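Local coordinates for luciferase-like monooxygenase (Streptomyces bottropensis, PDB 7BIP), which probably acts as a luciferase-like monooxygenase in the biosynthesis of the polyketide rishirilide, at residues Ile228-Cys234 against Phe319-Val325; Ile172-Ala177 against His191-Val196; Leu140-Val146 against Val158-Thr164. All coordinates share one frame; numbering follows the deposited sequence.

Contact 1. Residues Ile228-Cys234 against Phe319-Val325; sequences IHMSYNC and FTISLQV. With EDO (1,2-ethanediol), chain I.
Met230 and Phe319 meet through their first torsions: Met230 CG stands anti to its carbonyl carbon (chi1 -52°) on a chain extended beyond it, while Phe319 CG sits between its backbone N and carbonyl carbon (chi1 66°), which presents a face of the ring to the methionine's end. Met230 lies on strand 228-236 and Phe319 just ahead of strand 320-324, its parallel neighbour in the TIM-barrel sheet of the luciferase-like family, and the side chains cross at about a right angle. Met230 CE lies 3.8 Å from the Phe319 ring centroid, over one face but displaced toward the rim, a CH-pi contact; SD approaches the same ring obliquely, which makes this a Met-aromatic pair. Beyond it, Tyr232 CE2 rests 3.9 Å from Ile321 CD1. Helices 202-218 and 302-316 cover this side.

Six backbone bonds alternate between the strands, from Thr320 N to Ile228 O through Cys234 N to Gln324 O; the straightest, Gln324 N to Tyr232 O, spans 2.8 Å with 173° at the hydrogen. The one-to-one pairing of His229-Thr320 through Asn233-Gln324 confirms a parallel register.

The other face, bearing His229, Ser231, Asn233, Thr320, Ser322 and Gln324, is polar. Thr320 CG2 covers one face of the His229 imidazole, 3.8 Å from its centroid. His229 ND1 and Ser322 OG both hydrogen-bond Lys41 NZ, and Ser322 OG also pairs with His39, so the two strands share Lys41 as a partner. At the far end, one water donates to both Cys234 O, at 2.9 Å, and Val325 O.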
# COMPACT_ATOMS: atom_id res chain seq x y z
N ILE A 228 22.03 -9.98 6.09
CA ILE A 228 21.66 -10.94 7.12
C ILE A 228 20.85 -10.19 8.17
O ILE A 228 21.39 -9.29 8.83
CB ILE A 228 22.89 -11.61 7.76
CG1 ILE A 228 23.68 -12.41 6.72
CG2 ILE A 228 22.49 -12.51 8.92
CD1 ILE A 228 25.04 -12.84 7.22
N HIS A 229 19.58 -10.55 8.32
CA HIS A 229 18.65 -9.89 9.23
C HIS A 229 18.16 -10.86 10.29
O HIS A 229 17.90 -12.02 10.01
CB HIS A 229 17.42 -9.35 8.48
CG HIS A 229 17.64 -8.05 7.78
ND1 HIS A 229 16.75 -7.00 7.84
CD2 HIS A 229 18.64 -7.64 6.95
CE1 HIS A 229 17.20 -5.99 7.11
NE2 HIS A 229 18.34 -6.36 6.56
N MET A 230 18.03 -10.37 11.53
CA MET A 230 17.36 -11.12 12.59
C MET A 230 16.59 -10.13 13.44
O MET A 230 17.06 -9.02 13.67
CB MET A 230 18.34 -11.89 13.48
CG MET A 230 19.32 -12.79 12.72
SD MET A 230 20.34 -13.73 13.87
CE MET A 230 21.82 -13.96 12.89
N SER A 231 15.41 -10.54 13.92
CA SER A 231 14.60 -9.70 14.79
C SER A 231 14.68 -10.19 16.23
O SER A 231 14.71 -11.39 16.48
CB SER A 231 13.13 -9.66 14.35
OG SER A 231 12.99 -8.89 13.16
N TYR A 232 14.73 -9.24 17.17
CA TYR A 232 14.74 -9.55 18.60
C TYR A 232 13.73 -8.65 19.30
O TYR A 232 13.74 -7.44 19.08
CB TYR A 232 16.11 -9.30 19.23
CG TYR A 232 17.21 -10.26 18.87
CD1 TYR A 232 17.45 -11.40 19.64
CD2 TYR A 232 18.06 -10.00 17.80
CE1 TYR A 232 18.49 -12.27 19.33
CE2 TYR A 232 19.09 -10.87 17.48
CZ TYR A 232 19.30 -11.99 18.26
OH TYR A 232 20.32 -12.84 17.93
N ASN A 233 12.92 -9.23 20.18
CA ASN A 233 12.11 -8.40 21.08
C ASN A 233 13.03 -7.53 21.93
O ASN A 233 14.06 -7.99 22.43
CB ASN A 233 11.21 -9.27 21.95
CG ASN A 233 10.13 -9.96 21.15
OD1 ASN A 233 9.68 -9.44 20.13
ND2 ASN A 233 9.72 -11.14 21.59
N CYS A 234 12.67 -6.26 22.07
CA CYS A 234 13.59 -5.33 22.71
C CYS A 234 12.83 -4.40 23.63
O CYS A 234 11.85 -3.77 23.22
CB CYS A 234 14.37 -4.53 21.65
SG CYS A 234 15.51 -3.35 22.37
N PHE A 319 25.86 -8.20 11.57
CA PHE A 319 24.64 -8.34 10.77
C PHE A 319 23.67 -7.24 11.19
O PHE A 319 24.03 -6.33 11.94
CB PHE A 319 24.06 -9.76 10.91
CG PHE A 319 23.56 -10.09 12.30
CD1 PHE A 319 22.20 -10.02 12.60
CD2 PHE A 319 24.44 -10.48 13.30
CE1 PHE A 319 21.74 -10.32 13.87
CE2 PHE A 319 23.97 -10.78 14.58
CZ PHE A 319 22.61 -10.70 14.86
N THR A 320 22.45 -7.31 10.67
CA THR A 320 21.41 -6.30 10.88
C THR A 320 20.36 -6.84 11.85
O THR A 320 19.72 -7.86 11.56
CB THR A 320 20.78 -5.91 9.55
OG1 THR A 320 21.80 -5.37 8.69
CG2 THR A 320 19.69 -4.87 9.76
N ILE A 321 20.18 -6.16 12.98
CA ILE A 321 19.18 -6.53 13.97
C ILE A 321 18.00 -5.58 13.85
O ILE A 321 18.19 -4.36 13.76
CB ILE A 321 19.75 -6.49 15.40
CG1 ILE A 321 20.62 -7.72 15.68
CG2 ILE A 321 18.61 -6.39 16.43
CD1 ILE A 321 21.34 -7.72 17.03
N SER A 322 16.79 -6.13 13.87
CA SER A 322 15.57 -5.34 14.01
C SER A 322 15.08 -5.49 15.44
O SER A 322 14.82 -6.61 15.91
CB SER A 322 14.47 -5.79 13.04
OG SER A 322 14.92 -5.76 11.70
N LEU A 323 14.94 -4.36 16.13
CA LEU A 323 14.50 -4.34 17.53
C LEU A 323 12.98 -4.24 17.55
O LEU A 323 12.42 -3.21 17.16
CB LEU A 323 15.15 -3.17 18.26
CG LEU A 323 16.67 -3.09 18.14
CD1 LEU A 323 17.14 -1.68 18.48
CD2 LEU A 323 17.35 -4.13 19.04
N GLN A 324 12.32 -5.30 18.00
CA GLN A 324 10.86 -5.32 18.05
C GLN A 324 10.39 -4.60 19.32
O GLN A 324 10.53 -5.14 20.42
CB GLN A 324 10.37 -6.76 18.00
CG GLN A 324 8.89 -6.89 18.28
CD GLN A 324 8.08 -6.02 17.36
OE1 GLN A 324 8.34 -5.98 16.16
NE2 GLN A 324 7.12 -5.31 17.92
N VAL A 325 9.82 -3.40 19.18
CA VAL A 325 9.66 -2.48 20.32
C VAL A 325 8.21 -2.27 20.74
O VAL A 325 7.97 -1.54 21.70
CB VAL A 325 10.32 -1.12 20.05
CG1 VAL A 325 11.85 -1.25 19.95
CG2 VAL A 325 9.77 -0.47 18.79
C1 EDO I . 6.92 -12.22 17.79
O1 EDO I . 6.37 -10.96 18.17
C2 EDO I . 8.08 -11.98 16.83
O2 EDO I . 9.27 -11.72 17.57
O HOH W 1 10.10 -1.52 23.82

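Contact 2. Residues Ile172-Ala177 against His191-Val196; sequences ILVATA and HGVMLV
Ile172 and His191 run alongside each other, and the isoleucine methyl CG2 sits squarely over the centre of the imidazole, 3.7 Å from its centroid. Val174 CG2 approaches the same ring obliquely, 3.9 Å from His191 CD2, so two aliphatic knuckles press on one flat group. On the opposite side of the sheet the hollow is made by Gly192: its missing side chain leaves room for the Leu173 branch, since a beta carbon there would stand only 2.8 Å from Leu173 CD2. Next to it Met194 CG fits against Leu173 CB at 3.8 Å, and the small Ala175 lets Met194 CB come close.

These strands are the two arms of a beta-alpha-beta crossover, joined through helix 180-188, within the TIM-barrel sheet. Four backbone bonds hold them in parallel register, ending with Thr176 N to Met194 O at 2.7 Å.

With OG1 anti to the backbone N (chi1 -176°) and bonded to Ser182, Thr176 turns its methyl CG2 into the cleft between Val193 CG2 and Leu195 CD2. Thr176 CG2 and Leu195 CD2 are tight at 3.5 Å. Where the strands part, a water bridges Thr176 O and Val196 N.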
# COMPACT_ATOMS: atom_id res chain seq x y z
N ILE A 172 16.96 -8.28 -2.08
CA ILE A 172 16.02 -9.37 -1.81
C ILE A 172 16.58 -10.20 -0.66
O ILE A 172 17.73 -10.66 -0.73
CB ILE A 172 15.79 -10.25 -3.06
CG1 ILE A 172 15.05 -9.47 -4.15
CG2 ILE A 172 14.99 -11.51 -2.71
CD1 ILE A 172 14.94 -10.25 -5.47
N LEU A 173 15.78 -10.39 0.39
CA LEU A 173 16.15 -11.28 1.48
C LEU A 173 15.09 -12.37 1.62
O LEU A 173 13.90 -12.11 1.43
CB LEU A 173 16.29 -10.52 2.80
CG LEU A 173 17.26 -9.35 2.71
CD1 LEU A 173 16.47 -8.06 2.55
CD2 LEU A 173 18.17 -9.30 3.93
N VAL A 174 15.52 -13.58 1.94
CA VAL A 174 14.63 -14.73 2.07
C VAL A 174 14.62 -15.15 3.53
O VAL A 174 15.67 -15.44 4.11
CB VAL A 174 15.06 -15.88 1.15
CG1 VAL A 174 14.26 -17.13 1.48
CG2 VAL A 174 14.85 -15.47 -0.30
N ALA A 175 13.43 -15.18 4.12
CA ALA A 175 13.31 -15.53 5.53
C ALA A 175 13.36 -17.03 5.68
O ALA A 175 12.68 -17.77 4.96
CB ALA A 175 12.01 -14.98 6.12
N THR A 176 14.19 -17.50 6.61
CA THR A 176 14.18 -18.92 6.95
C THR A 176 14.26 -19.07 8.46
O THR A 176 15.20 -18.59 9.10
CB THR A 176 15.30 -19.68 6.22
OG1 THR A 176 15.19 -21.09 6.52
CG2 THR A 176 16.70 -19.17 6.59
N ALA A 177 13.20 -19.66 9.02
CA ALA A 177 13.21 -20.26 10.34
C ALA A 177 13.23 -21.78 10.26
O ALA A 177 13.31 -22.44 11.30
CB ALA A 177 11.98 -19.83 11.14
N HIS A 191 20.72 -13.97 -2.81
CA HIS A 191 19.80 -13.27 -1.93
C HIS A 191 20.38 -13.13 -0.52
O HIS A 191 21.27 -13.89 -0.11
CB HIS A 191 18.46 -14.01 -1.84
CG HIS A 191 17.74 -14.12 -3.15
ND1 HIS A 191 17.89 -13.20 -4.17
CD2 HIS A 191 16.86 -15.05 -3.61
CE1 HIS A 191 17.13 -13.55 -5.19
NE2 HIS A 191 16.49 -14.66 -4.87
N GLY A 192 19.85 -12.17 0.21
CA GLY A 192 20.08 -12.10 1.64
C GLY A 192 19.23 -13.11 2.37
O GLY A 192 18.45 -13.86 1.79
N VAL A 193 19.38 -13.14 3.69
CA VAL A 193 18.68 -14.13 4.50
C VAL A 193 18.17 -13.47 5.79
O VAL A 193 18.77 -12.53 6.31
CB VAL A 193 19.60 -15.35 4.78
CG1 VAL A 193 20.70 -15.03 5.80
CG2 VAL A 193 18.80 -16.56 5.18
N MET A 194 17.02 -13.94 6.26
CA MET A 194 16.47 -13.51 7.54
C MET A 194 16.33 -14.74 8.43
O MET A 194 15.65 -15.70 8.06
CB MET A 194 15.12 -12.80 7.35
CG MET A 194 15.09 -11.89 6.12
SD MET A 194 13.50 -11.05 5.90
CE MET A 194 13.86 -9.53 6.76
N LEU A 195 17.00 -14.72 9.58
CA LEU A 195 17.02 -15.84 10.50
C LEU A 195 16.23 -15.51 11.76
O LEU A 195 15.89 -14.36 12.02
CB LEU A 195 18.47 -16.23 10.86
CG LEU A 195 19.43 -16.48 9.69
CD1 LEU A 195 20.74 -17.06 10.20
CD2 LEU A 195 18.81 -17.40 8.67
N VAL A 196 15.94 -16.55 12.54
CA VAL A 196 15.05 -16.42 13.70
C VAL A 196 15.75 -16.94 14.95
O VAL A 196 15.51 -18.08 15.38
CB VAL A 196 13.71 -17.13 13.45
CG1 VAL A 196 12.73 -16.84 14.59
CG2 VAL A 196 13.13 -16.67 12.12
O HOH W 2 16.59 -19.19 11.51

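Contact 3. Residues Leu140-Val146 against Val158-Thr164; sequences LWAEEDV and VTMLPRT. With CA (calcium ion), chain C.
Arg163 and Glu144 cross obliquely, the guanidinium and carboxylate planes 75° apart, and meet in a salt bridge whose hydrogen bond, from Arg163 NH1 to Glu144 OE2 at 3.0 Å, is weak (128° at the hydrogen). The arginine chain, bent at its second and third torsions, folds back so that its head reaches the end of helix 126-142. There Arg163 NH2 donates to Leu140 O at 3.0 Å, with a second bond to Met160 O lying in the guanidinium plane, and NH1 makes a weak bond to Glu143 O. Thr159 CG2 covers one face of the guanidinium and a water the opposite one. An alanine in place of Arg163 would remove these donors and is likely to leave Leu140 O and Met160 O without their arginine partner and the Glu144 carboxylate without its neighbouring positive charge.

Thr164 meets Trp141 at about a right angle: its methyl CG2 points over the five-membered ring, 3.8 Å from the centroid, while the indole NE1 hydrogen-bonds Ala89 O. Leu140 CD2 packs on Met160 CB at 4.1 Å. Further out, Thr159 OG1 accepts from Asp145 N in a nearly straight bond (3.1 Å, 175°).

Val146 and Val158 pair through two backbone bonds, and Asp145 faces Val158 alongside Val146, giving a G1 beta bulge at the start of the antiparallel hairpin. Phe47 of the second subunit packs on Val158 and Met160. Glu144 grips calcium with both oxygens, OE1 at 2.4 Å; two waters also bind the ion, one of them hydrogen-bonded to Ala142 O, forming a surface calcium site at the helix's C-terminal end.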
# COMPACT_ATOMS: atom_id res chain seq x y z
N LEU A 140 10.34 -9.57 -12.95
CA LEU A 140 9.55 -8.38 -13.31
C LEU A 140 10.32 -7.10 -13.02
O LEU A 140 10.16 -6.11 -13.74
CB LEU A 140 8.21 -8.39 -12.57
CG LEU A 140 7.23 -9.43 -13.14
CD1 LEU A 140 6.12 -9.73 -12.14
CD2 LEU A 140 6.65 -8.95 -14.47
N TRP A 141 11.17 -7.10 -11.98
CA TRP A 141 11.97 -5.92 -11.69
C TRP A 141 13.19 -5.81 -12.61
O TRP A 141 13.54 -4.70 -13.04
CB TRP A 141 12.48 -5.96 -10.26
CG TRP A 141 11.49 -5.74 -9.17
CD1 TRP A 141 10.30 -5.08 -9.24
CD2 TRP A 141 11.66 -6.14 -7.81
NE1 TRP A 141 9.70 -5.07 -7.99
CE2 TRP A 141 10.52 -5.71 -7.10
CE3 TRP A 141 12.66 -6.85 -7.13
CZ2 TRP A 141 10.36 -5.95 -5.74
CZ3 TRP A 141 12.50 -7.08 -5.77
CH2 TRP A 141 11.36 -6.64 -5.09
N ALA A 142 13.85 -6.93 -12.89
CA ALA A 142 15.16 -6.91 -13.52
C ALA A 142 15.10 -6.90 -15.04
O ALA A 142 16.08 -6.49 -15.68
CB ALA A 142 15.99 -8.12 -13.08
N GLU A 143 13.99 -7.35 -15.63
CA GLU A 143 13.92 -7.63 -17.06
C GLU A 143 12.67 -6.99 -17.67
O GLU A 143 11.76 -6.53 -16.97
CB GLU A 143 13.89 -9.15 -17.34
CG GLU A 143 15.01 -9.95 -16.68
CD GLU A 143 16.38 -9.64 -17.25
OE1 GLU A 143 17.38 -9.81 -16.51
OE2 GLU A 143 16.46 -9.22 -18.42
N GLU A 144 12.65 -7.00 -19.00
CA GLU A 144 11.54 -6.51 -19.79
C GLU A 144 11.12 -7.61 -20.76
O GLU A 144 11.87 -8.56 -20.99
CB GLU A 144 11.92 -5.24 -20.56
CG GLU A 144 12.40 -4.12 -19.65
CD GLU A 144 13.90 -4.13 -19.41
OE1 GLU A 144 14.67 -4.62 -20.27
OE2 GLU A 144 14.31 -3.63 -18.34
N ASP A 145 9.92 -7.46 -21.33
CA ASP A 145 9.34 -8.51 -22.19
C ASP A 145 9.35 -9.85 -21.47
O ASP A 145 9.68 -10.90 -22.04
CB ASP A 145 10.07 -8.61 -23.53
CG ASP A 145 9.53 -7.66 -24.59
OD1 ASP A 145 8.39 -7.16 -24.43
OD2 ASP A 145 10.24 -7.43 -25.59
N VAL A 146 9.02 -9.82 -20.18
CA VAL A 146 9.12 -11.01 -19.35
C VAL A 146 8.05 -12.01 -19.76
O VAL A 146 6.85 -11.69 -19.79
CB VAL A 146 8.99 -10.64 -17.87
CG1 VAL A 146 8.96 -11.91 -16.99
CG2 VAL A 146 10.14 -9.73 -17.46
N VAL A 158 5.46 -9.07 -20.88
CA VAL A 158 5.01 -7.83 -20.26
C VAL A 158 6.22 -7.14 -19.66
O VAL A 158 7.25 -7.77 -19.39
CB VAL A 158 3.94 -8.05 -19.16
CG1 VAL A 158 2.61 -8.49 -19.77
CG2 VAL A 158 4.45 -9.05 -18.10
N THR A 159 6.10 -5.83 -19.45
CA THR A 159 7.10 -5.07 -18.71
C THR A 159 6.40 -4.32 -17.60
O THR A 159 5.51 -3.50 -17.86
CB THR A 159 7.87 -4.10 -19.62
OG1 THR A 159 8.45 -4.82 -20.71
CG2 THR A 159 8.98 -3.42 -18.81
N MET A 160 6.77 -4.61 -16.36
CA MET A 160 6.11 -4.04 -15.19
C MET A 160 6.55 -2.60 -14.96
O MET A 160 7.75 -2.31 -14.93
CB MET A 160 6.41 -4.88 -13.95
CG MET A 160 5.85 -4.32 -12.64
SD MET A 160 4.04 -4.12 -12.63
CE MET A 160 3.52 -5.73 -13.19
N LEU A 161 5.58 -1.72 -14.80
CA LEU A 161 5.81 -0.35 -14.39
C LEU A 161 5.27 -0.15 -12.98
O LEU A 161 4.41 -0.92 -12.52
CB LEU A 161 5.11 0.64 -15.35
CG LEU A 161 5.66 0.68 -16.78
CD1 LEU A 161 4.76 1.58 -17.62
CD2 LEU A 161 7.10 1.15 -16.82
N PRO A 162 5.78 0.83 -12.24
CA PRO A 162 6.97 1.61 -12.59
C PRO A 162 8.21 0.74 -12.48
O PRO A 162 8.22 -0.27 -11.77
CB PRO A 162 6.98 2.71 -11.53
CG PRO A 162 6.34 2.04 -10.30
CD PRO A 162 5.30 1.10 -10.87
N ARG A 163 9.26 1.09 -13.22
CA ARG A 163 10.53 0.44 -12.96
C ARG A 163 11.02 0.84 -11.57
O ARG A 163 10.66 1.89 -11.05
CB ARG A 163 11.55 0.81 -14.03
CG ARG A 163 11.00 0.68 -15.46
CD ARG A 163 10.50 -0.73 -15.77
NE ARG A 163 11.60 -1.68 -15.97
CZ ARG A 163 11.50 -2.99 -15.74
NH1 ARG A 163 12.54 -3.79 -15.94
NH2 ARG A 163 10.36 -3.49 -15.28
N THR A 164 11.83 -0.02 -10.96
CA THR A 164 12.30 0.31 -9.62
C THR A 164 13.29 1.49 -9.65
O THR A 164 13.86 1.85 -10.69
CB THR A 164 12.95 -0.90 -8.95
OG1 THR A 164 14.06 -1.35 -9.74
CG2 THR A 164 11.94 -2.04 -8.82
CA CA C . 16.64 -3.70 -19.21
O HOH W 3 8.97 -6.40 -16.21
O HOH W 4 12.12 -2.42 -12.37
O HOH W 5 17.18 -5.65 -17.98
O HOH W 6 7.01 -6.16 -22.74
O HOH W 7 17.47 -4.74 -21.22

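How the contacts relate
Contacts 1 and 2 belong to one parallel sheet near the centre of the chain, where strands 192-195 and 228-236 are neighbours: His229 N and O probably bond Val193 O and Leu195 N, and the centres of the two contacts lie about 12 Å apart. Both rely on regular backbone ladders with buried side chains, but contact 1 joins strands far apart in sequence and contact 2 a local crossover. The centre of contact 3 lies about 25 Å from the chain centre, partly exposed, and uses charge, water and calcium around a helix end instead. It still reaches inward, for Trp141 CZ3 packs 3.8 Å from Ile172 CG1 of contact 2, whereas contact 1 is not touched.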